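Long-range contact in 2S Albumin protein (Dolichos, PDB 6IX1), which is a seed albumin with a four-bladed hemopexin-type beta-propeller fold, and probably serves in storage or ligand binding in the seed: residues I4-R9 with Y17-N22. Numbering follows the deposited sequence. Where two conformers were deposited one is given.
Sequences INAAFR and YFFECN
The F8 ring has the CB of Y17 over the centre of one face, a CH-pi contact with 4.1 Å from Y17 CB to the F8 centroid. The Y17 ring itself is nearly parallel to F8, at 28°, but displaced, with little ring-over-ring overlap; the two meet chiefly through F8 CE1 and Y17 CD1. F8 CE2 meets the edge of the F19 ring, 3.7 Å from F19 CE2, the planes again near parallel (27°) but offset, making F8, Y17 and F19 an aromatic cluster that Y86 extends. With CG lodged between its backbone N and carbonyl carbon (chi1 70°), F8 swings its ring back across the neighbouring strand. Cut back to alanine, F8 would probably leave a gap beside Y17 and F19, with Y17 CB losing the ring it rests on. On the other side of the sheet, I4 CD1 sits over one face of the F18 ring, 3.9 Å from its centroid, while A7 CB lies at the ring edge; W216 meets F18 edge-to-face. The strands are antiparallel: F8 and Y17 exchange two backbone bonds, and F19 N donates almost straight to A6 O (2.9 Å). A classic beta bulge follows, where N5 and A6 both face F19 and F19 O accepts N5 N at 2.8 Å and, weakly, A6 N. N5 OD1 then takes the C21 N-H (2.9 Å), the donor tilted from the amide plane. This hairpin, the inner two strands of the first propeller blade, is thus a hydrogen-bonded ladder between mainly aromatic and aliphatic-aromatic faces, a side-chain amide replacing main-chain pairing beyond the bulge.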
loop_
_atom_site.group_PDB
_atom_site.type_symbol
_atom_site.label_atom_id
_atom_site.label_comp_id
_atom_site.label_asym_id
_atom_site.label_seq_id
_atom_site.Cartn_x
_atom_site.Cartn_y
_atom_site.Cartn_z
ATOM N N ILE A 4 -1.565 -10.248 3.070
ATOM C CA ILE A 4 -2.013 -8.860 2.830
ATOM C C ILE A 4 -1.838 -8.496 1.358
ATOM O O ILE A 4 -0.702 -8.615 0.846
ATOM C CB ILE A 4 -1.356 -7.886 3.815
ATOM C CG1 ILE A 4 -1.730 -8.271 5.254
ATOM C CG2 ILE A 4 -1.721 -6.462 3.526
ATOM C CD1 ILE A 4 -0.952 -7.540 6.364
ATOM N N ASN A 5 -2.876 -8.056 0.690
ATOM C CA ASN A 5 -2.836 -7.676 -0.707
ATOM C C ASN A 5 -2.650 -6.188 -0.906
ATOM O O ASN A 5 -2.156 -5.834 -1.988
ATOM C CB ASN A 5 -4.104 -8.099 -1.456
ATOM C CG ASN A 5 -4.350 -9.556 -1.339
ATOM O OD1 ASN A 5 -5.235 -10.042 -0.639
ATOM N ND2 ASN A 5 -3.635 -10.290 -2.168
ATOM N N ALA A 6 -2.968 -5.335 0.022
ATOM C CA ALA A 6 -2.724 -3.913 -0.090
ATOM C C ALA A 6 -2.777 -3.254 1.268
ATOM O O ALA A 6 -3.462 -3.805 2.172
ATOM C CB ALA A 6 -3.731 -3.284 -1.051
ATOM N N ALA A 7 -2.219 -2.085 1.401
ATOM C CA ALA A 7 -2.361 -1.307 2.635
ATOM C C ALA A 7 -2.278 0.170 2.342
ATOM O O ALA A 7 -1.658 0.594 1.319
ATOM C CB ALA A 7 -1.254 -1.731 3.576
ATOM N N PHE A 8 -2.795 1.002 3.228
ATOM C CA PHE A 8 -2.473 2.432 3.192
ATOM C C PHE A 8 -2.609 3.029 4.582
ATOM O O PHE A 8 -3.327 2.499 5.453
ATOM C CB PHE A 8 -3.296 3.178 2.129
ATOM C CG PHE A 8 -4.774 3.352 2.364
ATOM C CD1 PHE A 8 -5.249 4.316 3.255
ATOM C CD2 PHE A 8 -5.644 2.538 1.684
ATOM C CE1 PHE A 8 -6.612 4.465 3.424
ATOM C CE2 PHE A 8 -7.020 2.743 1.842
ATOM C CZ PHE A 8 -7.491 3.675 2.743
ATOM N N ARG A 9 -1.883 4.106 4.774
ATOM C CA ARG A 9 -1.807 4.844 6.029
ATOM C C ARG A 9 -2.970 5.821 6.129
ATOM O O ARG A 9 -3.205 6.643 5.226
ATOM C CB ARG A 9 -0.466 5.617 6.041
ATOM C CG ARG A 9 -0.269 6.446 7.279
ATOM C CD ARG A 9 0.959 7.293 7.299
ATOM N NE ARG A 9 0.992 8.243 6.213
ATOM C CZ ARG A 9 2.064 9.017 5.955
ATOM N NH1 ARG A 9 3.178 8.865 6.603
ATOM N NH2 ARG A 9 1.995 9.845 4.903
ATOM N N TYR A 17 -5.111 0.685 7.068
ATOM C CA TYR A 17 -6.070 -0.190 6.405
ATOM C C TYR A 17 -5.329 -1.309 5.678
ATOM O O TYR A 17 -4.393 -1.024 4.925
ATOM C CB TYR A 17 -6.899 0.603 5.392
ATOM C CG TYR A 17 -7.845 1.623 5.977
ATOM C CD1 TYR A 17 -7.388 2.879 6.247
ATOM C CD2 TYR A 17 -9.165 1.339 6.315
ATOM C CE1 TYR A 17 -8.181 3.860 6.806
ATOM C CE2 TYR A 17 -9.985 2.327 6.851
ATOM C CZ TYR A 17 -9.477 3.593 7.143
ATOM O OH TYR A 17 -10.213 4.600 7.711
ATOM N N PHE A 18 -5.719 -2.535 5.928
ATOM C CA PHE A 18 -5.189 -3.722 5.263
ATOM C C PHE A 18 -6.288 -4.387 4.466
ATOM O O PHE A 18 -7.335 -4.674 5.041
ATOM C CB PHE A 18 -4.626 -4.764 6.224
ATOM C CG PHE A 18 -3.413 -4.372 7.020
ATOM C CD1 PHE A 18 -2.322 -3.870 6.421
ATOM C CD2 PHE A 18 -3.332 -4.577 8.376
ATOM C CE1 PHE A 18 -1.185 -3.561 7.125
ATOM C CE2 PHE A 18 -2.185 -4.337 9.082
ATOM C CZ PHE A 18 -1.097 -3.808 8.450
ATOM N N PHE A 19 -5.995 -4.645 3.187
ATOM C CA PHE A 19 -6.941 -5.349 2.292
ATOM C C PHE A 19 -6.467 -6.767 2.024
ATOM O O PHE A 19 -5.268 -7.007 1.775
ATOM C CB PHE A 19 -7.081 -4.566 0.965
ATOM C CG PHE A 19 -7.621 -3.195 1.248
ATOM C CD1 PHE A 19 -8.968 -2.971 1.357
ATOM C CD2 PHE A 19 -6.765 -2.167 1.479
ATOM C CE1 PHE A 19 -9.450 -1.724 1.723
ATOM C CE2 PHE A 19 -7.256 -0.919 1.835
ATOM C CZ PHE A 19 -8.592 -0.714 1.955
ATOM N N GLU A 20 -7.404 -7.710 2.131
ATOM C CA GLU A 20 -7.179 -9.154 1.975
ATOM C C GLU A 20 -8.344 -9.657 1.131
ATOM O O GLU A 20 -9.471 -9.766 1.620
ATOM C CB GLU A 20 -7.078 -9.826 3.327
ATOM C CG GLU A 20 -6.163 -9.072 4.259
ATOM C CD GLU A 20 -6.736 -8.863 5.659
ATOM O OE1 GLU A 20 -6.210 -9.461 6.296
ATOM O OE2 GLU A 20 -7.775 -8.124 5.975
ATOM N N CYS A 21 -8.062 -9.891 -0.138
ATOM C CA CYS A 21 -9.073 -10.294 -1.103
ATOM C C CYS A 21 -10.134 -9.195 -1.113
ATOM O O CYS A 21 -9.838 -8.028 -1.316
ATOM C CB CYS A 21 -9.596 -11.708 -0.876
ATOM S SG CYS A 21 -8.225 -12.849 -0.932
ATOM N N ASN A 22 -11.370 -9.611 -0.954
ATOM C CA ASN A 22 -12.550 -8.707 -0.952
ATOM C C ASN A 22 -12.876 -8.131 0.415
ATOM O O ASN A 22 -13.969 -7.491 0.520
ATOM C CB ASN A 22 -13.782 -9.405 -1.542
ATOM C CG ASN A 22 -14.207 -10.620 -0.728
ATOM O OD1 ASN A 22 -13.435 -11.144 0.066
ATOM N ND2 ASN A 22 -15.383 -11.149 -1.001
#